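Local atomic coordinates of conserved hypothetical protein (Shewanella loihica, PDB entry 2GPI), a protein that is of unknown function, belongs to the DUF1488 family and may take part in transcriptional regulation of the shikimate pathway. Residues N3-Q11 / I21-G29; I36-A45 / L58-I66. All coordinates share one frame; numbering follows the deposited sequence.

Contact 1: residues N3-Q11 / I21-G29; sequences NQSIIFTEQ and IHFTAQQQG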
loop_
_atom_site.group_PDB
_atom_site.type_symbol
_atom_site.label_atom_id
_atom_site.label_comp_id
_atom_site.label_asym_id
_atom_site.label_seq_id
_atom_site.Cartn_x
_atom_site.Cartn_y
_atom_site.Cartn_z
ATOM N N ASN A 3 12.892 -15.690 -5.913
ATOM C CA ASN A 3 12.341 -15.194 -4.656
ATOM C C ASN A 3 13.097 -13.930 -4.209
ATOM O O ASN A 3 14.222 -14.035 -3.724
ATOM C CB ASN A 3 12.413 -16.295 -3.591
ATOM C CG ASN A 3 11.817 -15.868 -2.251
ATOM O OD1 ASN A 3 11.245 -14.771 -2.120
ATOM N ND2 ASN A 3 11.945 -16.748 -1.250
ATOM N N GLN A 4 12.488 -12.751 -4.383
ATOM C CA GLN A 4 13.126 -11.479 -3.962
ATOM C C GLN A 4 12.900 -11.209 -2.460
ATOM O O GLN A 4 13.413 -10.218 -1.911
ATOM C CB GLN A 4 12.593 -10.276 -4.761
ATOM C CG GLN A 4 12.986 -10.267 -6.240
ATOM C CD GLN A 4 14.484 -10.091 -6.493
ATOM O OE1 GLN A 4 15.259 -9.746 -5.599
ATOM N NE2 GLN A 4 14.892 -10.339 -7.727
ATOM N N SER A 5 12.110 -12.068 -1.803
ATOM C CA SER A 5 11.982 -12.015 -0.359
ATOM C C SER A 5 11.385 -10.673 0.131
ATOM O O SER A 5 11.723 -10.224 1.231
ATOM C CB SER A 5 13.356 -12.270 0.319
ATOM O OG SER A 5 13.893 -13.560 0.026
ATOM N N ILE A 6 10.495 -10.061 -0.666
ATOM C CA ILE A 6 9.751 -8.855 -0.256
ATOM C C ILE A 6 8.575 -9.297 0.570
ATOM O O ILE A 6 7.674 -9.942 0.082
ATOM C CB ILE A 6 9.263 -7.967 -1.443
ATOM C CG1 ILE A 6 10.462 -7.498 -2.268
ATOM C CG2 ILE A 6 8.478 -6.749 -0.904
ATOM C CD1 ILE A 6 10.158 -7.110 -3.729
ATOM N N ILE A 7 8.593 -8.972 1.862
ATOM C CA ILE A 7 7.570 -9.396 2.806
ATOM C C ILE A 7 6.686 -8.211 3.196
ATOM O O ILE A 7 7.185 -7.128 3.498
ATOM C CB ILE A 7 8.233 -9.907 4.081
ATOM C CG1 ILE A 7 9.130 -11.131 3.786
ATOM C CG2 ILE A 7 7.179 -10.223 5.181
ATOM C CD1 ILE A 7 10.036 -11.575 5.001
ATOM N N PHE A 8 5.382 -8.423 3.204
ATOM C CA PHE A 8 4.450 -7.431 3.689
ATOM C C PHE A 8 4.126 -7.716 5.144
ATOM O O PHE A 8 3.576 -8.777 5.495
ATOM C CB PHE A 8 3.227 -7.387 2.792
ATOM C CG PHE A 8 3.570 -6.859 1.450
ATOM C CD1 PHE A 8 3.537 -5.499 1.213
ATOM C CD2 PHE A 8 4.063 -7.680 0.484
ATOM C CE1 PHE A 8 3.980 -4.977 0.009
ATOM C CE2 PHE A 8 4.448 -7.161 -0.735
ATOM C CZ PHE A 8 4.401 -5.789 -0.955
ATOM N N THR A 9 4.546 -6.798 5.998
ATOM C CA THR A 9 4.537 -7.050 7.423
ATOM C C THR A 9 3.295 -6.564 8.176
ATOM O O THR A 9 3.214 -6.714 9.417
ATOM C CB THR A 9 5.824 -6.467 8.036
ATOM O OG1 THR A 9 5.952 -5.076 7.694
ATOM C CG2 THR A 9 7.070 -7.237 7.578
ATOM N N GLU A 10 2.319 -6.013 7.440
ATOM C CA GLU A 10 0.975 -5.782 7.972
ATOM C C GLU A 10 0.902 -4.810 9.154
ATOM O O GLU A 10 0.065 -4.965 10.046
ATOM C CB GLU A 10 0.289 -7.115 8.319
ATOM C CG GLU A 10 0.190 -8.078 7.115
ATOM C CD GLU A 10 -0.361 -7.422 5.847
ATOM O OE1 GLU A 10 -1.531 -6.971 5.836
ATOM O OE2 GLU A 10 0.386 -7.384 4.819
ATOM N N GLN A 11 1.796 -3.819 9.142
ATOM C CA GLN A 11 1.663 -2.663 10.013
ATOM C C GLN A 11 0.816 -1.682 9.206
ATOM O O GLN A 11 1.287 -1.059 8.266
ATOM C CB GLN A 11 3.059 -2.143 10.416
ATOM C CG GLN A 11 3.883 -3.175 11.177
ATOM C CD GLN A 11 5.269 -2.689 11.559
ATOM O OE1 GLN A 11 5.574 -1.505 11.460
ATOM N NE2 GLN A 11 6.114 -3.612 12.015
ATOM N N ILE A 21 -3.733 5.143 3.521
ATOM C CA ILE A 21 -3.343 3.985 4.290
ATOM C C ILE A 21 -1.837 3.771 4.098
ATOM O O ILE A 21 -1.325 3.722 2.964
ATOM C CB ILE A 21 -4.098 2.703 3.897
ATOM C CG1 ILE A 21 -5.587 2.748 4.372
ATOM C CG2 ILE A 21 -3.392 1.423 4.481
ATOM C CD1 ILE A 21 -5.744 2.548 5.854
ATOM N N HIS A 22 -1.165 3.662 5.215
ATOM C CA HIS A 22 0.269 3.376 5.269
ATOM C C HIS A 22 0.397 1.866 5.599
ATOM O O HIS A 22 -0.114 1.373 6.634
ATOM C CB HIS A 22 0.922 4.322 6.285
ATOM C CG HIS A 22 2.381 3.984 6.633
ATOM N ND1 HIS A 22 3.010 4.457 7.760
ATOM C CD2 HIS A 22 3.313 3.259 5.951
ATOM C CE1 HIS A 22 4.267 4.036 7.770
ATOM N NE2 HIS A 22 4.478 3.298 6.687
ATOM N N PHE A 23 1.116 1.147 4.739
ATOM C CA PHE A 23 1.369 -0.270 4.950
ATOM C C PHE A 23 2.866 -0.524 4.732
ATOM O O PHE A 23 3.549 0.260 4.128
ATOM C CB PHE A 23 0.473 -1.212 4.144
ATOM C CG PHE A 23 0.553 -1.080 2.635
ATOM C CD1 PHE A 23 0.013 0.005 1.965
ATOM C CD2 PHE A 23 1.168 -2.057 1.887
ATOM C CE1 PHE A 23 0.049 0.063 0.572
ATOM C CE2 PHE A 23 1.213 -1.983 0.487
ATOM C CZ PHE A 23 0.672 -0.938 -0.152
ATOM N N THR A 24 3.356 -1.615 5.263
ATOM C CA THR A 24 4.783 -1.842 5.332
ATOM C C THR A 24 5.227 -3.096 4.564
ATOM O O THR A 24 4.554 -4.123 4.556
ATOM C CB THR A 24 5.223 -1.993 6.798
ATOM O OG1 THR A 24 4.381 -2.970 7.437
ATOM C CG2 THR A 24 5.111 -0.669 7.534
ATOM N N ALA A 25 6.341 -2.961 3.867
ATOM C CA ALA A 25 7.035 -4.087 3.263
ATOM C C ALA A 25 8.418 -4.098 3.866
ATOM O O ALA A 25 8.859 -3.133 4.471
ATOM C CB ALA A 25 7.139 -3.933 1.758
ATOM N N GLN A 26 9.112 -5.212 3.733
ATOM C CA GLN A 26 10.448 -5.311 4.252
ATOM C C GLN A 26 11.228 -6.227 3.345
ATOM O O GLN A 26 10.718 -7.256 2.894
ATOM C CB GLN A 26 10.339 -5.904 5.648
ATOM C CG GLN A 26 11.532 -5.841 6.438
ATOM C CD GLN A 26 11.203 -6.256 7.860
ATOM O OE1 GLN A 26 10.388 -5.615 8.541
ATOM N NE2 GLN A 26 11.821 -7.340 8.303
ATOM N N GLN A 27 12.494 -5.898 3.120
ATOM C CA GLN A 27 13.323 -6.805 2.360
ATOM C C GLN A 27 14.688 -6.887 3.057
ATOM O O GLN A 27 15.331 -5.863 3.315
ATOM C CB GLN A 27 13.364 -6.359 0.886
ATOM C CG GLN A 27 13.667 -7.529 -0.120
ATOM C CD GLN A 27 15.153 -7.676 -0.432
ATOM O OE1 GLN A 27 15.959 -6.850 -0.029
ATOM N NE2 GLN A 27 15.498 -8.705 -1.192
ATOM N N GLN A 28 15.088 -8.102 3.426
ATOM C CA GLN A 28 16.388 -8.329 4.056
ATOM C C GLN A 28 16.629 -7.280 5.141
ATOM O O GLN A 28 17.669 -6.597 5.143
ATOM C CB GLN A 28 17.487 -8.343 2.992
ATOM C CG GLN A 28 17.413 -9.581 2.083
ATOM C CD GLN A 28 18.398 -9.535 0.910
ATOM O OE1 GLN A 28 18.527 -8.515 0.224
ATOM N NE2 GLN A 28 19.084 -10.645 0.673
ATOM N N GLY A 29 15.634 -7.114 6.014
ATOM C CA GLY A 29 15.766 -6.232 7.162
ATOM C C GLY A 29 15.463 -4.749 6.979
ATOM O O GLY A 29 15.422 -3.999 7.951
HETATM O O HOH W 1 13.303 -10.213 3.399
HETATM O O HOH W 2 8.204 -3.978 8.555
HETATM O O HOH W 3 1.857 -4.487 5.014
#
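A short antiparallel strand pair forms this contact, with strand 6-8 lying along strand 20-27 of the mixed sheet. Ile-7 and Gln-26 make the hydrogen-bonded pair: Ile-7 N gives a nearly straight bond (177°) to Gln-26 O, and Gln-26 N returns one to Ile-7 O at 2.7 Å. The next pair, Phe-8 with Ala-25, is non-hydrogen-bonded. Here Ala-25 CB makes an off-centre CH-pi contact with the Phe-8 ring, its centroid 4.2 Å away, while Phe-8 CE1 meets the edge of the Phe-23 ring. Phe-8, Ala-25 and Ile-6 share one face of the sheet, on which helix 63-75 covers Ile-6 and Phe-8.

Beyond the strand the chain turns around Thr-24. Thr-24 OG1 stands between its own backbone N and carbonyl carbon (chi1 51°), where it shares a 2.6 Å hydrogen bond with Thr-9 OG1 and also accepts from Gln-11 N. Thr-9 N adds a bond to Thr-24 O from well above the carbonyl plane. A water joins Thr-9 OG1 to Gln-26 OE1, and another connects Ser-5 O with Gln-28 N.

At the other end, the bend at chi2 of Gln-27 (-93°) brings its amide back to the turn before the strand, where Gln-27 NE2 donates to Gln-4 O at 2.7 Å, with that oxygen lying in the plane of the Gln-27 amide.

Contact 2: residues I36-A45 / L58-I66; sequences IGQKVLEHLA and LFEQFRFDI
The end of strand 30-37 and helix 38-45 face the junction of helices 52-61 and 63-75, with the backbones held apart by side chains: the nearest CA atoms, of Ala-45 and Leu-58, are 6.8 Å from each other. The contact belongs to the apolar core where these three helices pack over the mixed sheet. Phe-62 sits at the junction, leaving helical backbone angles after the first helix and occupying the N-cap position of the second. Leu-44 CG rests over one face of the Phe-62 ring, 3.9 Å above its plane and nearer the margin than the centre, and Leu-44 CD2 reaches Phe-62 CB at 3.7 Å as the two side chains run antiparallel alongside one another. Ala-45 comes at the ring obliquely, its CA 3.8 Å from Phe-62 CE2. With an alanine at Phe-62, the face under Leu-44 CG would be lost, and a gap beside Leu-44 and Ala-45 is likely to open.

Ala-45 CB also takes Leu-58 CD2 at 3.7 Å. Deeper in, Ile-66 is met by three side chains. Ile-36, extended with CG1 anti to its backbone N (chi1 -178°), brings CD1 to within 3.9 Å of Ile-66 CG1, on which Leu-44 CD2 also packs. Leu-41 CD1 approaches Ile-66 CD1, and Ile-36 and Leu-41 each cross Ile-66 at about a right angle. Ile-36 CG2 touches the edge of the Phe-59 ring, and Ile-21 of strand 20-27 packs on Ile-36, Leu-41 and Phe-59.

Apart from a water that donates to Ala-45 O and accepts a weak bond from Gln-61 NE2, the contact is aliphatic and aromatic, so its hold on the helices rests chiefly on shape and the burial of apolar surface.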
loop_
_atom_site.group_PDB
_atom_site.type_symbol
_atom_site.label_atom_id
_atom_site.label_comp_id
_atom_site.label_asym_id
_atom_site.label_seq_id
_atom_site.Cartn_x
_atom_site.Cartn_y
_atom_site.Cartn_z
ATOM N N ILE A 36 -1.285 3.890 -0.009
ATOM C CA ILE A 36 -2.381 3.968 -0.979
ATOM C C ILE A 36 -3.319 5.103 -0.521
ATOM O O ILE A 36 -3.874 5.070 0.597
ATOM C CB ILE A 36 -3.104 2.599 -1.220
ATOM C CG1 ILE A 36 -4.196 2.719 -2.275
ATOM C CG2 ILE A 36 -3.655 1.989 0.086
ATOM C CD1 ILE A 36 -4.766 1.370 -2.762
ATOM N N GLY A 37 -3.430 6.112 -1.371
ATOM C CA GLY A 37 -4.202 7.274 -1.012
ATOM C C GLY A 37 -5.699 7.019 -0.917
ATOM O O GLY A 37 -6.244 6.065 -1.489
ATOM N N GLN A 38 -6.365 7.871 -0.148
ATOM C CA GLN A 38 -7.812 7.757 0.075
ATOM C C GLN A 38 -8.560 7.604 -1.240
ATOM O O GLN A 38 -9.403 6.668 -1.386
ATOM C CB GLN A 38 -8.304 8.961 0.838
ATOM C CG GLN A 38 -9.759 8.815 1.183
ATOM C CD GLN A 38 -10.251 9.923 2.067
ATOM O OE1 GLN A 38 -9.458 10.663 2.676
ATOM N NE2 GLN A 38 -11.566 10.050 2.151
ATOM N N LYS A 39 -8.299 8.493 -2.193
ATOM C CA LYS A 39 -9.048 8.466 -3.445
ATOM C C LYS A 39 -8.796 7.175 -4.224
ATOM O O LYS A 39 -9.707 6.603 -4.801
ATOM C CB LYS A 39 -8.772 9.709 -4.300
ATOM C CG LYS A 39 -9.304 10.998 -3.668
ATOM C CD LYS A 39 -9.075 12.236 -4.529
ATOM C CE LYS A 39 -9.708 13.445 -3.884
ATOM N N VAL A 40 -7.564 6.669 -4.207
ATOM C CA VAL A 40 -7.248 5.431 -4.911
ATOM C C VAL A 40 -8.076 4.279 -4.340
ATOM O O VAL A 40 -8.680 3.451 -5.065
ATOM C CB VAL A 40 -5.730 5.101 -4.877
ATOM C CG1 VAL A 40 -5.464 3.777 -5.623
ATOM C CG2 VAL A 40 -4.960 6.236 -5.550
ATOM N N LEU A 41 -8.113 4.204 -3.027
ATOM C CA LEU A 41 -8.867 3.184 -2.347
ATOM C C LEU A 41 -10.368 3.314 -2.544
ATOM O O LEU A 41 -11.040 2.320 -2.714
ATOM C CB LEU A 41 -8.536 3.225 -0.851
ATOM C CG LEU A 41 -8.931 2.048 0.002
ATOM C CD1 LEU A 41 -8.465 0.720 -0.593
ATOM C CD2 LEU A 41 -8.324 2.294 1.477
ATOM N N GLU A 42 -10.883 4.538 -2.548
ATOM C CA GLU A 42 -12.311 4.795 -2.837
ATOM C C GLU A 42 -12.709 4.337 -4.233
ATOM O O GLU A 42 -13.776 3.704 -4.400
ATOM C CB GLU A 42 -12.654 6.277 -2.676
ATOM C CG GLU A 42 -12.569 6.695 -1.191
ATOM C CD GLU A 42 -12.833 8.185 -0.957
ATOM O OE1 GLU A 42 -12.521 9.003 -1.867
ATOM O OE2 GLU A 42 -13.372 8.551 0.113
ATOM N N HIS A 43 -11.895 4.690 -5.226
ATOM C CA HIS A 43 -12.135 4.229 -6.611
ATOM C C HIS A 43 -12.081 2.700 -6.701
ATOM O O HIS A 43 -12.954 2.085 -7.274
ATOM C CB HIS A 43 -11.122 4.819 -7.603
ATOM C CG HIS A 43 -11.283 6.279 -7.882
ATOM N ND1 HIS A 43 -12.401 6.829 -8.482
ATOM C CD2 HIS A 43 -10.398 7.302 -7.741
ATOM C CE1 HIS A 43 -12.224 8.136 -8.625
ATOM N NE2 HIS A 43 -11.011 8.446 -8.196
ATOM N N LEU A 44 -11.066 2.104 -6.087
ATOM C CA LEU A 44 -10.915 0.641 -6.120
ATOM C C LEU A 44 -12.106 -0.085 -5.527
ATOM O O LEU A 44 -12.658 -1.026 -6.116
ATOM C CB LEU A 44 -9.647 0.260 -5.355
ATOM C CG LEU A 44 -9.299 -1.204 -5.194
ATOM C CD1 LEU A 44 -9.107 -1.864 -6.572
ATOM C CD2 LEU A 44 -8.047 -1.418 -4.328
ATOM N N ALA A 45 -12.556 0.393 -4.368
ATOM C CA ALA A 45 -13.691 -0.196 -3.654
ATOM C C ALA A 45 -15.056 0.229 -4.157
ATOM O O ALA A 45 -16.065 -0.367 -3.773
ATOM C CB ALA A 45 -13.577 0.144 -2.133
ATOM N N LEU A 58 -11.470 -1.692 4.016
ATOM C CA LEU A 58 -11.335 -1.685 2.554
ATOM C C LEU A 58 -9.939 -2.147 2.115
ATOM O O LEU A 58 -9.815 -2.943 1.160
ATOM C CB LEU A 58 -11.717 -0.322 1.969
ATOM C CG LEU A 58 -13.216 0.065 2.085
ATOM C CD1 LEU A 58 -13.405 1.503 1.615
ATOM C CD2 LEU A 58 -14.129 -0.936 1.346
ATOM N N PHE A 59 -8.894 -1.673 2.787
ATOM C CA PHE A 59 -7.555 -2.204 2.543
ATOM C C PHE A 59 -7.543 -3.742 2.667
ATOM O O PHE A 59 -7.032 -4.479 1.778
ATOM C CB PHE A 59 -6.498 -1.566 3.452
ATOM C CG PHE A 59 -5.137 -2.145 3.242
ATOM C CD1 PHE A 59 -4.767 -3.323 3.883
ATOM C CD2 PHE A 59 -4.241 -1.575 2.312
ATOM C CE1 PHE A 59 -3.518 -3.926 3.656
ATOM C CE2 PHE A 59 -2.983 -2.209 2.104
ATOM C CZ PHE A 59 -2.636 -3.339 2.769
ATOM N N GLU A 60 -8.103 -4.223 3.782
ATOM C CA GLU A 60 -8.131 -5.687 4.009
ATOM C C GLU A 60 -8.892 -6.420 2.913
ATOM O O GLU A 60 -8.445 -7.505 2.446
ATOM C CB GLU A 60 -8.698 -5.962 5.391
ATOM C CG GLU A 60 -7.767 -5.593 6.466
ATOM C CD GLU A 60 -6.503 -6.465 6.520
ATOM O OE1 GLU A 60 -6.397 -7.495 5.811
ATOM O OE2 GLU A 60 -5.626 -6.114 7.294
ATOM N N GLN A 61 -10.005 -5.849 2.467
ATOM C CA GLN A 61 -10.808 -6.446 1.380
ATOM C C GLN A 61 -9.989 -6.639 0.102
ATOM O O GLN A 61 -10.167 -7.620 -0.606
ATOM C CB GLN A 61 -12.049 -5.613 1.108
ATOM C CG GLN A 61 -12.943 -6.160 0.035
ATOM C CD GLN A 61 -14.268 -5.406 -0.019
ATOM O OE1 GLN A 61 -14.628 -4.679 0.939
ATOM N NE2 GLN A 61 -15.005 -5.580 -1.128
ATOM N N PHE A 62 -9.086 -5.705 -0.182
ATOM C CA PHE A 62 -8.308 -5.712 -1.383
ATOM C C PHE A 62 -6.798 -5.918 -1.079
ATOM O O PHE A 62 -5.935 -5.603 -1.931
ATOM C CB PHE A 62 -8.530 -4.412 -2.158
ATOM C CG PHE A 62 -9.941 -4.260 -2.661
ATOM C CD1 PHE A 62 -10.286 -4.798 -3.872
ATOM C CD2 PHE A 62 -10.889 -3.545 -1.950
ATOM C CE1 PHE A 62 -11.563 -4.693 -4.375
ATOM C CE2 PHE A 62 -12.193 -3.475 -2.431
ATOM C CZ PHE A 62 -12.507 -4.040 -3.659
ATOM N N ARG A 63 -6.486 -6.452 0.093
ATOM C CA ARG A 63 -5.096 -6.506 0.559
ATOM C C ARG A 63 -4.165 -7.127 -0.482
ATOM O O ARG A 63 -3.081 -6.599 -0.780
ATOM C CB ARG A 63 -4.967 -7.342 1.863
ATOM C CG ARG A 63 -3.556 -7.682 2.250
ATOM C CD ARG A 63 -3.504 -8.514 3.466
ATOM N NE ARG A 63 -2.160 -9.094 3.609
ATOM C CZ ARG A 63 -1.833 -10.015 4.515
ATOM N NH1 ARG A 63 -2.740 -10.436 5.365
ATOM N NH2 ARG A 63 -0.580 -10.465 4.577
ATOM N N PHE A 64 -4.537 -8.295 -0.987
ATOM C CA PHE A 64 -3.617 -9.023 -1.871
ATOM C C PHE A 64 -3.469 -8.361 -3.251
ATOM O O PHE A 64 -2.393 -8.378 -3.826
ATOM C CB PHE A 64 -3.955 -10.518 -1.935
ATOM C CG PHE A 64 -3.685 -11.186 -0.619
ATOM C CD1 PHE A 64 -2.415 -11.697 -0.369
ATOM C CD2 PHE A 64 -4.630 -11.189 0.390
ATOM C CE1 PHE A 64 -2.088 -12.237 0.870
ATOM C CE2 PHE A 64 -4.314 -11.737 1.665
ATOM C CZ PHE A 64 -3.041 -12.252 1.890
ATOM N N ASP A 65 -4.516 -7.714 -3.735
ATOM C CA ASP A 65 -4.371 -6.913 -4.949
ATOM C C ASP A 65 -3.457 -5.719 -4.733
ATOM O O ASP A 65 -2.660 -5.340 -5.596
ATOM C CB ASP A 65 -5.755 -6.412 -5.366
ATOM C CG ASP A 65 -6.673 -7.524 -5.907
ATOM O OD1 ASP A 65 -6.196 -8.648 -6.215
ATOM O OD2 ASP A 65 -7.874 -7.216 -6.040
ATOM N N ILE A 66 -3.631 -5.056 -3.599
ATOM C CA ILE A 66 -2.840 -3.843 -3.291
ATOM C C ILE A 66 -1.378 -4.195 -3.100
ATOM O O ILE A 66 -0.491 -3.565 -3.644
ATOM C CB ILE A 66 -3.413 -3.090 -2.086
ATOM C CG1 ILE A 66 -4.814 -2.519 -2.368
ATOM C CG2 ILE A 66 -2.497 -1.942 -1.634
ATOM C CD1 ILE A 66 -5.605 -2.113 -1.152
HETATM O O HOH W 4 -16.247 -2.952 -2.656
#

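How the contacts relate
Contact 1 and contact 2 follow one another along the chain, with centres about 17 Å apart on opposite sides of the middle of the protein, yet they meet directly. Strands 20-27 and 30-37 are neighbours in one sheet, where Ile-21 N lies 2.9 Å from Ile-36 O, probably hydrogen-bonded. Phe-23 of contact 1 bridges to the helices of contact 2: Phe-23 CD1 is 3.7 Å from Phe-59 CE2, and Phe-23 CZ is 3.6 Å from Ile-66 CG2. A charged tie adds to this apolar seam, since Glu-10 OE1 forms a salt bridge with Arg-63 NE at 3.1 Å, and Arg-63 also pairs with Glu-67.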